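Local coordinates for SusD superfamily protein (Bacteroides fragilis NCTC 9343, PDB 3NQP), which probably binds glycans at the outer membrane, as a SusD-family partner in nutrient uptake, at residues T230-K233 with T234-S238. Sequence-based numbering, arbitrary orientation. Where two conformers were deposited one is given.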
loop_
_atom_site.group_PDB
_atom_site.type_symbol
_atom_site.label_atom_id
_atom_site.label_comp_id
_atom_site.label_asym_id
_atom_site.label_seq_id
_atom_site.Cartn_x
_atom_site.Cartn_y
_atom_site.Cartn_z
ATOM N N THR A 230 -3.824 3.893 21.935
ATOM C CA THR A 230 -5.243 3.819 22.326
ATOM C C THR A 230 -6.158 4.443 21.272
ATOM O O THR A 230 -7.223 3.908 20.973
ATOM C CB THR A 230 -5.495 4.455 23.723
ATOM O OG1 THR A 230 -4.944 5.777 23.782
ATOM C CG2 THR A 230 -4.867 3.612 24.810
ATOM N N ILE A 231 -5.724 5.558 20.696
ATOM C CA ILE A 231 -6.478 6.247 19.654
ATOM C C ILE A 231 -6.540 5.385 18.376
ATOM O O ILE A 231 -7.592 5.221 17.773
ATOM C CB ILE A 231 -5.851 7.604 19.341
ATOM C CG1 ILE A 231 -6.009 8.524 20.575
ATOM C CG2 ILE A 231 -6.473 8.243 18.055
ATOM C CD1 ILE A 231 -5.202 9.840 20.528
ATOM N N ALA A 232 -5.409 4.848 17.973
ATOM C CA ALA A 232 -5.367 3.935 16.802
ATOM C C ALA A 232 -6.333 2.795 17.017
ATOM O O ALA A 232 -7.101 2.430 16.115
ATOM C CB ALA A 232 -3.938 3.424 16.553
ATOM N N LYS A 233 -6.296 2.234 18.221
ATOM C CA LYS A 233 -7.079 1.052 18.554
ATOM C C LYS A 233 -8.558 1.322 18.488
ATOM O O LYS A 233 -9.322 0.543 17.957
ATOM C CB LYS A 233 -6.733 0.557 19.938
ATOM C CG LYS A 233 -7.209 -0.910 20.177
ATOM C CD LYS A 233 -6.839 -1.376 21.606
ATOM C CE LYS A 233 -7.289 -2.816 21.893
ATOM N NZ LYS A 233 -6.876 -3.238 23.308
ATOM N N THR A 234 -8.971 2.455 19.045
ATOM C CA THR A 234 -10.361 2.806 19.036
ATOM C C THR A 234 -10.861 2.926 17.595
ATOM O O THR A 234 -11.960 2.499 17.278
ATOM C CB THR A 234 -10.573 4.137 19.840
ATOM O OG1 THR A 234 -10.284 3.861 21.223
ATOM C CG2 THR A 234 -12.023 4.674 19.706
ATOM N N HIS A 235 -10.086 3.559 16.720
ATOM C CA HIS A 235 -10.557 3.807 15.363
ATOM C C HIS A 235 -10.574 2.520 14.567
ATOM O O HIS A 235 -11.522 2.268 13.815
ATOM C CB HIS A 235 -9.755 4.949 14.705
ATOM C CG HIS A 235 -10.135 6.296 15.247
ATOM N ND1 HIS A 235 -11.360 6.868 14.964
ATOM C CD2 HIS A 235 -9.529 7.116 16.145
ATOM C CE1 HIS A 235 -11.473 8.010 15.636
ATOM N NE2 HIS A 235 -10.378 8.184 16.362
ATOM N N LEU A 236 -9.577 1.657 14.765
ATOM C CA LEU A 236 -9.580 0.387 14.018
ATOM C C LEU A 236 -10.714 -0.528 14.480
ATOM O O LEU A 236 -11.319 -1.226 13.664
ATOM C CB LEU A 236 -8.211 -0.308 14.134
ATOM C CG LEU A 236 -7.103 0.485 13.429
ATOM C CD1 LEU A 236 -5.760 0.179 14.033
ATOM C CD2 LEU A 236 -7.112 0.242 11.887
ATOM N N GLU A 237 -10.992 -0.549 15.792
ATOM C CA GLU A 237 -12.096 -1.372 16.297
ATOM C C GLU A 237 -13.410 -0.816 15.812
ATOM O O GLU A 237 -14.346 -1.564 15.601
ATOM C CB GLU A 237 -12.110 -1.484 17.851
ATOM C CG GLU A 237 -10.943 -2.327 18.312
ATOM C CD GLU A 237 -10.884 -2.634 19.769
ATOM O OE1 GLU A 237 -11.379 -1.822 20.567
ATOM O OE2 GLU A 237 -10.273 -3.678 20.086
ATOM N N SER A 238 -13.483 0.491 15.655
ATOM C CA SER A 238 -14.703 1.110 15.084
ATOM C C SER A 238 -14.950 0.619 13.659
ATOM O O SER A 238 -16.102 0.293 13.271
ATOM C CB SER A 238 -14.574 2.639 15.077
ATOM O OG SER A 238 -15.753 3.257 14.569
#
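The methylenes of K233 run past the carboxylate of E237, one helical turn on, at an oblique angle. From CB, close to N of the next residue T234, the lysine chain leaves with CG anti to the backbone N (chi1 -163°) and stays fully extended. CG passes 4.1 Å from CD of E237, CD carries the chain on past the carboxylate, and CE comes within 3.6 Å of OE2 of E237. NZ continues beyond, 4.7 Å from OE2 of E237, and makes its salt bridge with E396 instead; the glutamate charge nearby would probably still favour the ammonium group. With CG of E237 beside its backbone N (chi1 -70°), that atom lies 3.3 Å from O of K233, the carbonyl oxygen that accepts the backbone N-H of E237.

Round the helix, H235 lies alongside I231 and points the same way. CG2 of I231 meets the imidazole at its edge, in the ring plane, 3.8 Å from CD2 of H235. That same CD2 stands 3.2 Å from O of I231, while ND1, on another corner of the ring, is hydrogen-bonded to E204, which probably limits the ring's rotation. On the buried side, CD1 of L236 rests 3.3 Å from O of A232, which also accepts the hydrogen bond from N of L236 (2.9 Å).

Successive i to i+4 bonds, from T234 N to T230 O through E237 N to K233 O, hold these pairs in step. I231, A232 and H235 pack on helix 200-216, and A232 and L236 on helix 382-396, so helix 228-241 is an amphipathic alpha-helix whose inner side packs on two neighbouring helices, consistent with the TPR-like helical scaffold of SusD proteins.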